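Local coordinates for oligogalacturonate lyase (Yersinia enterocolitica subsp. enterocolitica, PDB 3PE7), which cleaves oligogalacturonates, fragments of pectin, by beta-elimination in the cytoplasm and binds manganese and calcium ions, at residues T73-G78 and D93-V98; A216-I221 and S250-V255; R334-D339 and Y378-P383; C168-V173 and S201-C206; G294-G299 and P360-I365. All blocks are in the same frame, centred on the assembly; numbering follows the deposited sequence.

Contact 1. Residues T73-G78 and D93-V98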
# COMPACT_ATOMS: atom_id res chain seq x y z
N THR A 73 -13.38 4.60 -16.62
CA THR A 73 -12.66 4.58 -17.89
C THR A 73 -11.47 3.62 -17.78
O THR A 73 -10.69 3.73 -16.85
CB THR A 73 -12.17 5.99 -18.26
OG1 THR A 73 -13.30 6.88 -18.33
CG2 THR A 73 -11.44 5.98 -19.64
N GLN A 74 -11.35 2.70 -18.73
CA GLN A 74 -10.21 1.79 -18.77
C GLN A 74 -8.96 2.55 -19.17
O GLN A 74 -8.93 3.19 -20.24
CB GLN A 74 -10.46 0.64 -19.75
CG GLN A 74 -9.38 -0.44 -19.70
CD GLN A 74 -9.72 -1.64 -20.54
OE1 GLN A 74 -10.89 -1.89 -20.85
NE2 GLN A 74 -8.70 -2.44 -20.88
N LEU A 75 -7.94 2.46 -18.32
CA LEU A 75 -6.69 3.23 -18.49
C LEU A 75 -5.59 2.43 -19.18
O LEU A 75 -4.80 2.99 -19.93
CB LEU A 75 -6.16 3.71 -17.14
CG LEU A 75 -7.08 4.59 -16.28
CD1 LEU A 75 -6.35 4.94 -14.98
CD2 LEU A 75 -7.46 5.86 -17.04
N THR A 76 -5.50 1.15 -18.85
CA THR A 76 -4.44 0.30 -19.40
C THR A 76 -5.09 -0.98 -19.99
O THR A 76 -6.23 -1.31 -19.65
CB THR A 76 -3.37 -0.06 -18.34
OG1 THR A 76 -3.97 -0.86 -17.29
CG2 THR A 76 -2.76 1.20 -17.71
N GLU A 77 -4.35 -1.67 -20.85
CA GLU A 77 -4.84 -2.89 -21.46
C GLU A 77 -3.73 -3.90 -21.60
O GLU A 77 -2.54 -3.56 -21.59
CB GLU A 77 -5.51 -2.57 -22.81
CG GLU A 77 -4.57 -1.98 -23.86
CD GLU A 77 -5.28 -1.59 -25.16
OE1 GLU A 77 -6.52 -1.55 -25.21
OE2 GLU A 77 -4.57 -1.30 -26.16
N GLY A 78 -4.11 -5.17 -21.74
CA GLY A 78 -3.14 -6.24 -21.91
C GLY A 78 -2.94 -7.07 -20.66
O GLY A 78 -3.57 -6.82 -19.64
N ASP A 93 -2.67 14.18 -13.11
CA ASP A 93 -2.61 14.14 -14.56
C ASP A 93 -1.94 12.89 -15.13
O ASP A 93 -1.88 12.72 -16.35
CB ASP A 93 -1.94 15.41 -15.11
CG ASP A 93 -0.53 15.63 -14.58
OD1 ASP A 93 0.15 16.53 -15.12
OD2 ASP A 93 -0.08 14.97 -13.62
N ALA A 94 -1.41 12.05 -14.25
CA ALA A 94 -0.70 10.84 -14.69
C ALA A 94 -0.92 9.65 -13.78
O ALA A 94 -1.16 9.80 -12.59
CB ALA A 94 0.80 11.12 -14.84
N LEU A 95 -0.81 8.46 -14.36
CA LEU A 95 -0.72 7.21 -13.61
C LEU A 95 0.67 6.61 -13.82
O LEU A 95 1.14 6.55 -14.95
CB LEU A 95 -1.78 6.22 -14.08
CG LEU A 95 -1.56 4.72 -13.82
CD1 LEU A 95 -1.70 4.39 -12.33
CD2 LEU A 95 -2.56 3.94 -14.66
N PHE A 96 1.31 6.19 -12.73
CA PHE A 96 2.55 5.41 -12.81
C PHE A 96 2.27 3.98 -12.36
O PHE A 96 1.60 3.77 -11.34
CB PHE A 96 3.64 6.00 -11.93
CG PHE A 96 4.15 7.33 -12.41
CD1 PHE A 96 3.53 8.52 -12.02
CD2 PHE A 96 5.26 7.39 -13.26
CE1 PHE A 96 4.01 9.76 -12.48
CE2 PHE A 96 5.75 8.63 -13.72
CZ PHE A 96 5.12 9.82 -13.33
N TYR A 97 2.78 3.00 -13.11
CA TYR A 97 2.59 1.60 -12.74
C TYR A 97 3.65 0.75 -13.43
O TYR A 97 4.34 1.22 -14.34
CB TYR A 97 1.18 1.12 -13.14
CG TYR A 97 1.03 0.82 -14.61
CD1 TYR A 97 0.92 1.85 -15.56
CD2 TYR A 97 1.01 -0.50 -15.08
CE1 TYR A 97 0.78 1.58 -16.92
CE2 TYR A 97 0.88 -0.78 -16.45
CZ TYR A 97 0.77 0.26 -17.36
OH TYR A 97 0.66 -0.00 -18.71
N VAL A 98 3.76 -0.50 -13.01
CA VAL A 98 4.72 -1.44 -13.60
C VAL A 98 4.01 -2.46 -14.51
O VAL A 98 3.03 -3.11 -14.12
CB VAL A 98 5.54 -2.18 -12.54
CG1 VAL A 98 6.53 -3.17 -13.22
CG2 VAL A 98 6.30 -1.20 -11.65
O HOH W 1 -0.35 -2.43 -19.96
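The ring of Tyr-97 meets Thr-76 obliquely: the methyl CG2 of Thr-76 lies 3.6 Å from CE1 of Tyr-97. The ring of Tyr-62 meets the same tyrosine at about 65° between planes. At the far end of the ring, Tyr-97 OH hydrogen-bonds to Glu-114 OE1. This is a joint between adjacent blades of a seven-bladed beta-propeller, where the end of strand 71-74 and the loop after it pack on strand 94-99 of the next blade. Thr-76 presents its two branches differently. CG2 faces the neighbouring blade, while OG1 sits between the backbone N and the carbonyl carbon (chi1 65°) and is occupied by hydrogen bonds with Asp-81 OD2 and Tyr-62 N. Beside it, Leu-95 brings CD2 to 3.9 Å from Leu-75 CD1 as the two leucines cross at a slant, and Leu-51 of strand 49-54 packs on both. At the strand's end, Gln-74 NE2 donates to Thr-76 O at 3.0 Å, and the same nitrogen bonds to the calcium ligand Asp-57. A water lies 2.9 Å from Tyr-97 OH and 3.0 Å from Glu-77 O.

Contact 2. Residues A216-I221 and S250-V255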
# COMPACT_ATOMS: atom_id res chain seq x y z
N ALA A 216 16.76 -6.40 12.54
CA ALA A 216 15.90 -5.25 12.79
C ALA A 216 15.10 -5.02 11.54
O ALA A 216 15.62 -5.09 10.42
CB ALA A 216 16.73 -4.00 13.14
N ARG A 217 13.81 -4.76 11.73
CA ARG A 217 12.91 -4.56 10.63
C ARG A 217 13.21 -3.26 9.90
O ARG A 217 13.40 -3.26 8.70
CB ARG A 217 11.48 -4.52 11.15
CG ARG A 217 10.51 -5.28 10.33
CD ARG A 217 10.02 -4.57 9.11
NE ARG A 217 9.80 -5.60 8.12
CZ ARG A 217 8.97 -5.54 7.08
NH1 ARG A 217 8.23 -4.48 6.83
NH2 ARG A 217 8.91 -6.59 6.28
N MET A 218 13.24 -2.15 10.63
CA MET A 218 13.11 -0.82 10.03
C MET A 218 14.43 -0.06 10.02
O MET A 218 15.12 0.03 11.04
CB MET A 218 12.06 0.00 10.79
CG MET A 218 10.64 -0.56 10.77
SD MET A 218 9.62 0.24 12.05
CE MET A 218 9.28 1.81 11.32
N TRP A 219 14.73 0.51 8.86
CA TRP A 219 15.97 1.25 8.62
C TRP A 219 15.70 2.57 7.92
O TRP A 219 14.69 2.74 7.24
CB TRP A 219 16.93 0.40 7.76
CG TRP A 219 17.34 -0.85 8.49
CD1 TRP A 219 16.58 -1.97 8.65
CD2 TRP A 219 18.57 -1.08 9.19
NE1 TRP A 219 17.27 -2.90 9.39
CE2 TRP A 219 18.49 -2.38 9.73
CE3 TRP A 219 19.74 -0.32 9.39
CZ2 TRP A 219 19.54 -2.94 10.48
CZ3 TRP A 219 20.79 -0.89 10.14
CH2 TRP A 219 20.67 -2.19 10.67
N LEU A 220 16.60 3.52 8.14
CA LEU A 220 16.61 4.74 7.37
C LEU A 220 17.98 4.85 6.70
O LEU A 220 18.98 4.34 7.21
CB LEU A 220 16.40 5.97 8.26
CG LEU A 220 15.11 6.11 9.05
CD1 LEU A 220 15.21 7.40 9.87
CD2 LEU A 220 13.92 6.21 8.10
N ILE A 221 18.01 5.53 5.56
CA ILE A 221 19.28 5.88 4.92
C ILE A 221 19.11 7.22 4.24
O ILE A 221 18.00 7.59 3.83
CB ILE A 221 19.74 4.77 3.92
CG1 ILE A 221 21.22 4.92 3.54
CG2 ILE A 221 18.82 4.71 2.69
CD1 ILE A 221 21.79 3.67 2.85
N SER A 250 5.77 13.68 9.12
CA SER A 250 6.10 14.04 10.51
C SER A 250 6.73 12.89 11.30
O SER A 250 7.51 13.14 12.23
CB SER A 250 4.84 14.54 11.22
OG SER A 250 3.81 13.54 11.22
N ALA A 251 6.40 11.65 10.94
CA ALA A 251 6.82 10.48 11.72
C ALA A 251 6.70 9.21 10.88
O ALA A 251 5.93 9.18 9.89
CB ALA A 251 5.96 10.34 12.97
N LEU A 252 7.47 8.19 11.29
CA LEU A 252 7.28 6.82 10.82
C LEU A 252 6.46 6.07 11.87
O LEU A 252 6.80 6.09 13.05
CB LEU A 252 8.64 6.14 10.58
CG LEU A 252 8.65 4.82 9.79
CD1 LEU A 252 8.37 5.06 8.30
CD2 LEU A 252 9.97 4.13 10.00
N VAL A 253 5.37 5.45 11.44
CA VAL A 253 4.46 4.74 12.34
C VAL A 253 4.61 3.25 12.06
O VAL A 253 4.88 2.85 10.93
CB VAL A 253 2.99 5.22 12.14
CG1 VAL A 253 1.97 4.35 12.91
CG2 VAL A 253 2.86 6.69 12.55
N TYR A 254 4.46 2.44 13.10
CA TYR A 254 4.57 0.99 12.94
C TYR A 254 3.85 0.27 14.07
O TYR A 254 3.40 0.89 15.03
CB TYR A 254 6.05 0.54 12.88
CG TYR A 254 6.83 0.83 14.15
CD1 TYR A 254 7.43 2.09 14.36
CD2 TYR A 254 6.97 -0.15 15.14
CE1 TYR A 254 8.15 2.35 15.55
CE2 TYR A 254 7.69 0.10 16.31
CZ TYR A 254 8.27 1.35 16.50
OH TYR A 254 8.96 1.58 17.69
N VAL A 255 3.77 -1.05 13.94
CA VAL A 255 3.10 -1.89 14.92
C VAL A 255 4.15 -2.75 15.63
O VAL A 255 5.06 -3.29 14.98
CB VAL A 255 2.04 -2.76 14.25
CG1 VAL A 255 1.46 -3.79 15.23
CG2 VAL A 255 0.92 -1.89 13.74
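Tyr-254 OH is held by two nitrogens, Asn-276 ND2 and Lys-232 NZ, both hydrogen-bonded to it, so the far end of the ring is fixed while its near end meets Met-218. The sulfur of Met-218 lies over one face of that ring, 4.0 Å from SD to the centroid of the Tyr-254 ring and 30° off the normal: a Met-aromatic contact displaced toward the CB end. SD is accordingly closest to Tyr-254 CG, at 3.5 Å. With chi1 at 63°, Tyr-254 folds its ring back over its own backbone, which turns one face of the ring to the Met-218 sulfur. The methyl of Met-218 is modelled too close to Leu-252, and its placement is doubtful.

On the other side of strand 218-222, Trp-219 NE1 donates to Ala-216 O at 2.9 Å. The oxygen lies in the indole plane, but the nitrogen stands well above the carbonyl plane. The indole also stacks on His-207, and Arg-217 forms salt bridges with Glu-208 and Glu-243.

In the seven-bladed beta-propeller this contact joins consecutive blades: strand 218-222 faces strand 252-258 of the next. Strand 238-245 lies along the seam, with Glu-243 packing on Met-218 and Trp-245 touching both Leu-220 and Leu-252, while Tyr-267 of strand 264-269 meets the Tyr-254 ring.

Contact 3. Residues R334-D339 and Y378-P383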
# COMPACT_ATOMS: atom_id res chain seq x y z
N ARG A 334 -15.03 0.79 16.28
CA ARG A 334 -15.34 -0.29 15.38
C ARG A 334 -16.36 0.27 14.38
O ARG A 334 -17.54 0.42 14.70
CB ARG A 334 -15.89 -1.47 16.18
CG ARG A 334 -16.05 -2.73 15.40
CD ARG A 334 -16.26 -3.89 16.35
NE ARG A 334 -17.63 -3.96 16.84
CZ ARG A 334 -18.08 -4.93 17.65
NH1 ARG A 334 -17.26 -5.90 18.07
NH2 ARG A 334 -19.35 -4.92 18.04
N VAL A 335 -15.90 0.63 13.18
CA VAL A 335 -16.72 1.48 12.32
C VAL A 335 -17.60 0.72 11.32
O VAL A 335 -18.71 1.17 10.98
CB VAL A 335 -15.87 2.58 11.63
CG1 VAL A 335 -15.26 3.51 12.69
CG2 VAL A 335 -14.78 1.98 10.77
N ALA A 336 -17.12 -0.43 10.88
CA ALA A 336 -17.84 -1.26 9.91
C ALA A 336 -17.15 -2.60 9.76
O ALA A 336 -16.05 -2.79 10.26
CB ALA A 336 -17.92 -0.56 8.56
N ARG A 337 -17.82 -3.52 9.09
CA ARG A 337 -17.25 -4.82 8.79
C ARG A 337 -16.59 -4.76 7.42
O ARG A 337 -17.17 -4.24 6.47
CB ARG A 337 -18.36 -5.88 8.73
CG ARG A 337 -19.21 -5.98 10.01
CD ARG A 337 -20.42 -6.92 9.79
NE ARG A 337 -20.00 -8.31 9.63
CZ ARG A 337 -19.80 -9.17 10.63
NH1 ARG A 337 -20.04 -8.80 11.89
NH2 ARG A 337 -19.36 -10.39 10.37
N HIS A 338 -15.38 -5.30 7.31
CA HIS A 338 -14.86 -5.60 5.97
C HIS A 338 -15.37 -6.97 5.46
O HIS A 338 -15.66 -7.13 4.26
CB HIS A 338 -13.32 -5.47 5.90
CG HIS A 338 -12.57 -6.49 6.71
ND1 HIS A 338 -11.82 -6.15 7.82
CD2 HIS A 338 -12.41 -7.82 6.55
CE1 HIS A 338 -11.27 -7.24 8.33
NE2 HIS A 338 -11.62 -8.27 7.56
N ASP A 339 -15.49 -7.94 6.37
CA ASP A 339 -15.98 -9.30 6.02
C ASP A 339 -15.21 -9.99 4.89
O ASP A 339 -15.78 -10.85 4.18
CB ASP A 339 -17.48 -9.27 5.67
CG ASP A 339 -18.38 -9.44 6.87
OD1 ASP A 339 -18.02 -10.21 7.80
OD2 ASP A 339 -19.46 -8.81 6.88
N TYR A 378 -15.42 -0.86 -1.68
CA TYR A 378 -16.43 -0.33 -0.74
C TYR A 378 -15.95 0.96 -0.11
O TYR A 378 -14.75 1.13 0.16
CB TYR A 378 -16.69 -1.32 0.40
CG TYR A 378 -17.19 -2.65 -0.07
CD1 TYR A 378 -16.30 -3.61 -0.58
CD2 TYR A 378 -18.56 -2.94 -0.07
CE1 TYR A 378 -16.75 -4.84 -1.06
CE2 TYR A 378 -19.03 -4.17 -0.55
CZ TYR A 378 -18.10 -5.11 -1.03
OH TYR A 378 -18.54 -6.31 -1.50
N LEU A 379 -16.90 1.86 0.13
CA LEU A 379 -16.69 3.06 0.94
C LEU A 379 -17.59 3.00 2.18
O LEU A 379 -18.82 2.95 2.05
CB LEU A 379 -16.98 4.33 0.13
CG LEU A 379 -15.96 4.72 -0.94
CD1 LEU A 379 -16.53 5.79 -1.89
CD2 LEU A 379 -14.67 5.21 -0.25
N ALA A 380 -16.97 3.01 3.36
CA ALA A 380 -17.74 3.07 4.63
C ALA A 380 -17.68 4.47 5.22
O ALA A 380 -16.61 5.06 5.33
CB ALA A 380 -17.20 2.04 5.62
N THR A 381 -18.85 5.01 5.61
CA THR A 381 -18.94 6.35 6.18
C THR A 381 -18.64 6.31 7.66
O THR A 381 -19.23 5.52 8.40
CB THR A 381 -20.35 6.97 5.93
OG1 THR A 381 -20.55 7.05 4.52
CG2 THR A 381 -20.42 8.40 6.51
N LEU A 382 -17.69 7.13 8.09
CA LEU A 382 -17.33 7.14 9.49
C LEU A 382 -18.48 7.74 10.32
O LEU A 382 -19.03 8.77 9.95
CB LEU A 382 -16.04 7.93 9.73
CG LEU A 382 -14.74 7.47 9.04
CD1 LEU A 382 -13.58 8.24 9.64
CD2 LEU A 382 -14.49 5.97 9.16
N PRO A 383 -18.84 7.07 11.43
CA PRO A 383 -19.85 7.59 12.36
C PRO A 383 -19.43 8.89 13.02
O PRO A 383 -18.24 9.11 13.25
CB PRO A 383 -19.94 6.49 13.43
CG PRO A 383 -18.62 5.86 13.44
CD PRO A 383 -18.21 5.84 11.96
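Val-335 and Pro-383 cross at about a right angle, the valine coming at the proline ring by its CD corner. Val-335 CG1 is anti to its own carbonyl carbon (chi1 -63°), and that methyl lies 3.8 Å from Pro-383 CD. The other branch serves a second neighbour: CG2 approaches Leu-382 CD2 at 4.3 Å, a looser meeting. One valine thus straddles two successive residues just after strand 376-381. Farther along, the partners shrink to single methyls, Ala-336 CB standing 4.0 Å from Ala-380 CB. With only methyls between them, the CA atoms of Ala-336 and Ala-380 are 6.8 Å apart.

Beyond the apolar patch the chain is held by its own polar groups. Arg-337 takes Asp-339 side-on, NE to OD2 at 2.8 Å and NH2 to OD1 at 2.9 Å. OD2 lies in the guanidinium plane, and the remaining nitrogen, NH1, bonds to Ser-18 OG.

These segments belong to adjoining blades of the beta-propeller. Strand 331-337 is the outermost strand of one, and strand 376-381 lies inside the last, between strand 364-369 and strand 22-25, by which the N-terminal part of the chain completes that blade. Val-324 of strand 321-326 packs on both Val-335 and Leu-382, and Ile-365 of strand 364-369 also touches Val-335.

Contact 4. Residues C168-V173 and S201-C206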
# COMPACT_ATOMS: atom_id res chain seq x y z
N CYS A 168 20.47 -7.60 -3.18
CA CYS A 168 19.46 -6.60 -3.44
C CYS A 168 20.10 -5.23 -3.50
O CYS A 168 20.99 -4.92 -2.71
CB CYS A 168 18.45 -6.58 -2.29
SG CYS A 168 17.56 -8.13 -2.07
N ARG A 169 19.63 -4.42 -4.43
CA ARG A 169 20.02 -3.03 -4.49
C ARG A 169 18.80 -2.10 -4.40
O ARG A 169 17.76 -2.33 -5.03
CB ARG A 169 20.89 -2.73 -5.72
CG ARG A 169 20.26 -2.99 -7.06
CD ARG A 169 21.31 -2.92 -8.18
NE ARG A 169 20.66 -2.81 -9.49
CZ ARG A 169 21.29 -2.61 -10.64
NH1 ARG A 169 22.62 -2.52 -10.69
NH2 ARG A 169 20.57 -2.51 -11.76
N LEU A 170 18.96 -1.07 -3.59
CA LEU A 170 17.94 -0.04 -3.42
C LEU A 170 18.26 1.01 -4.47
O LEU A 170 19.32 1.66 -4.42
CB LEU A 170 18.06 0.54 -2.01
CG LEU A 170 16.90 1.36 -1.43
CD1 LEU A 170 17.24 1.72 0.02
CD2 LEU A 170 16.63 2.60 -2.23
N MET A 171 17.37 1.15 -5.44
CA MET A 171 17.58 2.01 -6.59
C MET A 171 16.84 3.32 -6.44
O MET A 171 15.75 3.35 -5.90
CB MET A 171 17.10 1.34 -7.88
CG MET A 171 17.84 0.06 -8.23
SD MET A 171 19.59 0.38 -8.49
CE MET A 171 19.52 1.56 -9.84
N ARG A 172 17.43 4.39 -6.93
CA ARG A 172 16.61 5.56 -7.16
C ARG A 172 16.64 5.94 -8.63
O ARG A 172 17.70 5.86 -9.30
CB ARG A 172 16.93 6.70 -6.20
CG ARG A 172 18.19 7.40 -6.44
CD ARG A 172 18.08 8.83 -5.92
NE ARG A 172 19.03 9.68 -6.62
CZ ARG A 172 20.29 9.88 -6.23
NH1 ARG A 172 20.76 9.30 -5.13
NH2 ARG A 172 21.08 10.67 -6.95
N VAL A 173 15.47 6.28 -9.14
CA VAL A 173 15.23 6.55 -10.55
C VAL A 173 14.76 8.00 -10.73
O VAL A 173 13.86 8.46 -10.02
CB VAL A 173 14.19 5.57 -11.17
CG1 VAL A 173 13.79 5.98 -12.58
CG2 VAL A 173 14.73 4.13 -11.18
N SER A 201 15.85 13.70 1.36
CA SER A 201 17.10 13.28 1.96
C SER A 201 16.94 12.01 2.83
O SER A 201 17.94 11.40 3.21
CB SER A 201 17.72 14.42 2.78
OG SER A 201 18.23 15.45 1.93
N THR A 202 15.70 11.61 3.12
CA THR A 202 15.45 10.46 3.98
C THR A 202 14.66 9.35 3.26
O THR A 202 13.56 9.59 2.76
CB THR A 202 14.69 10.87 5.26
OG1 THR A 202 15.46 11.87 5.96
CG2 THR A 202 14.52 9.69 6.21
N VAL A 203 15.24 8.15 3.23
CA VAL A 203 14.54 6.98 2.68
C VAL A 203 14.44 5.90 3.75
O VAL A 203 15.45 5.50 4.36
CB VAL A 203 15.28 6.42 1.42
CG1 VAL A 203 14.55 5.19 0.83
CG2 VAL A 203 15.45 7.52 0.36
N ALA A 204 13.21 5.43 4.01
CA ALA A 204 13.00 4.31 4.90
C ALA A 204 12.99 3.06 4.05
O ALA A 204 12.61 3.12 2.89
CB ALA A 204 11.68 4.45 5.68
N PHE A 205 13.43 1.95 4.63
CA PHE A 205 13.36 0.63 3.95
C PHE A 205 13.44 -0.45 5.01
O PHE A 205 13.70 -0.17 6.18
CB PHE A 205 14.50 0.45 2.92
CG PHE A 205 15.88 0.38 3.53
CD1 PHE A 205 16.52 -0.85 3.71
CD2 PHE A 205 16.55 1.54 3.90
CE1 PHE A 205 17.79 -0.91 4.27
CE2 PHE A 205 17.83 1.47 4.47
CZ PHE A 205 18.44 0.25 4.65
N CYS A 206 13.17 -1.70 4.62
CA CYS A 206 13.17 -2.78 5.60
C CYS A 206 14.14 -3.91 5.28
O CYS A 206 14.59 -4.07 4.14
CB CYS A 206 11.75 -3.37 5.79
SG CYS A 206 11.11 -4.36 4.39
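Leu-170 sends CG away from its backbone N (chi1 -163°) and runs on extended, carrying CD1 across to Phe-205. Phe-205 has its own CG flanked by both backbone bonds of its CA (chi1 66°), so the phenyl ring stands with one face turned to the leucine methyl. The result is an aliphatic-on-aromatic contact between two blades of the seven-bladed beta-propeller, strand 168-174 in one and strand 202-207 in the next. Leu-170 CD1 lies over the CB end of the ring, 3.9 Å from Phe-205 CD2 and 4.0 Å from Phe-205 CG. All the residues that touch are buried and apolar.

Other groups complete the setting. Ile-142 of strand 138-145 packs on Leu-170, Leu-184 of strand 180-186 and Leu-190 of strand 190-196 pack on Phe-205, and the Trp-219 ring meets the phenyl with its plane about 25° away. Arg-169 has a salt bridge with Glu-143 and a cation-pi contact with Trp-124. Thr-202 OG1 is tied back to Asp-199 OD2, close to the corner the chain turns at Ser-201. The same Leu-170 CD1 that meets the phenyl is 4.5 Å from Val-203 CG1, a marginal touch.

Contact 5. Residues G294-G299 and P360-I365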
# COMPACT_ATOMS: atom_id res chain seq x y z
N GLY A 294 -1.86 12.22 10.63
CA GLY A 294 -1.75 11.16 11.63
C GLY A 294 -2.68 11.32 12.82
O GLY A 294 -2.49 10.65 13.83
N SER A 295 -3.68 12.19 12.70
CA SER A 295 -4.68 12.35 13.77
C SER A 295 -5.72 11.22 13.78
O SER A 295 -6.41 11.01 14.78
CB SER A 295 -5.38 13.71 13.65
OG SER A 295 -5.98 13.88 12.37
N LEU A 296 -5.87 10.53 12.65
CA LEU A 296 -6.73 9.34 12.56
C LEU A 296 -5.96 8.20 11.92
O LEU A 296 -5.16 8.43 11.02
CB LEU A 296 -7.97 9.62 11.70
CG LEU A 296 -8.99 10.67 12.16
CD1 LEU A 296 -10.00 10.90 11.06
CD2 LEU A 296 -9.66 10.20 13.46
N MET A 297 -6.19 6.98 12.40
CA MET A 297 -5.63 5.80 11.77
C MET A 297 -6.71 4.76 11.54
O MET A 297 -7.76 4.78 12.18
CB MET A 297 -4.47 5.22 12.57
CG MET A 297 -3.28 6.19 12.73
SD MET A 297 -1.80 5.43 13.40
CE MET A 297 -0.82 6.91 13.67
N VAL A 298 -6.46 3.87 10.59
CA VAL A 298 -7.42 2.82 10.28
C VAL A 298 -6.70 1.50 10.09
O VAL A 298 -5.61 1.44 9.51
CB VAL A 298 -8.28 3.21 9.03
CG1 VAL A 298 -7.42 3.35 7.75
CG2 VAL A 298 -9.41 2.19 8.80
N GLY A 299 -7.32 0.42 10.58
CA GLY A 299 -6.74 -0.92 10.43
C GLY A 299 -7.81 -1.97 10.15
O GLY A 299 -8.97 -1.78 10.49
N PRO A 360 -10.00 11.69 0.76
CA PRO A 360 -9.31 12.96 1.03
C PRO A 360 -10.01 13.85 2.08
O PRO A 360 -9.34 14.66 2.76
CB PRO A 360 -9.29 13.63 -0.37
CG PRO A 360 -9.19 12.47 -1.31
CD PRO A 360 -10.09 11.42 -0.69
N ASP A 361 -11.33 13.70 2.22
CA ASP A 361 -12.10 14.50 3.20
C ASP A 361 -12.16 13.92 4.61
O ASP A 361 -12.74 14.53 5.51
CB ASP A 361 -13.50 14.84 2.65
CG ASP A 361 -14.41 13.63 2.51
OD1 ASP A 361 -14.01 12.52 2.90
OD2 ASP A 361 -15.54 13.81 1.98
N ASP A 362 -11.56 12.74 4.79
CA ASP A 362 -11.51 12.00 6.06
C ASP A 362 -12.89 11.54 6.55
O ASP A 362 -13.03 11.18 7.72
CB ASP A 362 -10.78 12.80 7.16
CG ASP A 362 -9.28 12.79 6.97
OD1 ASP A 362 -8.59 13.53 7.70
OD2 ASP A 362 -8.80 12.03 6.10
N LYS A 363 -13.88 11.51 5.66
CA LYS A 363 -15.24 11.15 6.08
C LYS A 363 -15.56 9.68 5.84
O LYS A 363 -16.53 9.14 6.42
CB LYS A 363 -16.28 12.01 5.35
CG LYS A 363 -16.11 13.53 5.57
CD LYS A 363 -16.80 14.03 6.81
CE LYS A 363 -16.54 15.54 7.05
NZ LYS A 363 -16.73 16.29 5.80
N GLN A 364 -14.76 9.03 5.00
CA GLN A 364 -15.02 7.65 4.61
C GLN A 364 -13.74 6.84 4.58
O GLN A 364 -12.65 7.39 4.48
CB GLN A 364 -15.64 7.61 3.22
CG GLN A 364 -17.01 8.21 3.14
CD GLN A 364 -17.43 8.36 1.72
OE1 GLN A 364 -16.81 9.11 0.95
NE2 GLN A 364 -18.47 7.65 1.34
N ILE A 365 -13.87 5.53 4.65
CA ILE A 365 -12.74 4.67 4.36
C ILE A 365 -13.00 3.80 3.13
O ILE A 365 -14.13 3.32 2.90
CB ILE A 365 -12.33 3.81 5.59
CG1 ILE A 365 -13.53 3.11 6.20
CG2 ILE A 365 -11.61 4.70 6.67
CD1 ILE A 365 -13.14 2.05 7.25
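This is an apolar contact across the seam between two blades, where the buried faces of strands 296-301 and 364-369 come together. Val-298 and Ile-365 carry it, their side chains inclined to one another. Val-298 CG2 sits at 4.0 Å from Ile-365 CG2 and equally at 4.0 Å from Ile-365 CD1, so the valine methyl is seated between the short branch and the end of the long one. The isoleucine offers both because its CG1 lies opposite the CA hydrogen (chi1 49°), which leaves CG2 beside the backbone N.

Phe-358 of strand 357-358 touches Leu-296, Val-298 and Ile-365 alike. In the seven-bladed beta-propeller, each of the two strands is next to the innermost strand of its blade, and the manganese site lies farther in. The side chain of Val-298 is about 8 Å from that of the metal ligand His-287 and about 9 Å from that of His-355, and about 13 Å from the manganese itself; the contact takes no part in the metal site.

Toward the loop end, Leu-296 CD1 lies 4.4 Å from Asp-362 CB, a weak touch. The carboxylate there is engaged across the seam: Asp-362 OD1 accepts from Asn-291 ND2, and Asn-291 OD1 in turn takes the backbone N of Leu-296. Just before, Asp-361 OD1 accepts the backbone N of Lys-363 at 2.9 Å, an Asx turn that shapes the bend leading into strand 364-369.

From the N terminus, contact 1 closes first, with 14 residues between its segments, followed by contact 4 with 27 and contact 2 with 28. These three are in series. Contact 5 opens next, and before it closes contact 3 has begun, so the last two cross. No contact nests within another. Each joins consecutive blades of the propeller, on different seams except for 3 and 5, which share one. Contacts 4 and 2 meet in a single blade, where strands 202-207 and 218-222 are neighbours, and contacts 3 and 5 meet in the last blade, where strands 364-369 and 376-381 are neighbours. Val-253 CG2 also packs on Met-297 CE, linking contacts 2 and 5, whereas contact 1 touches none of the others.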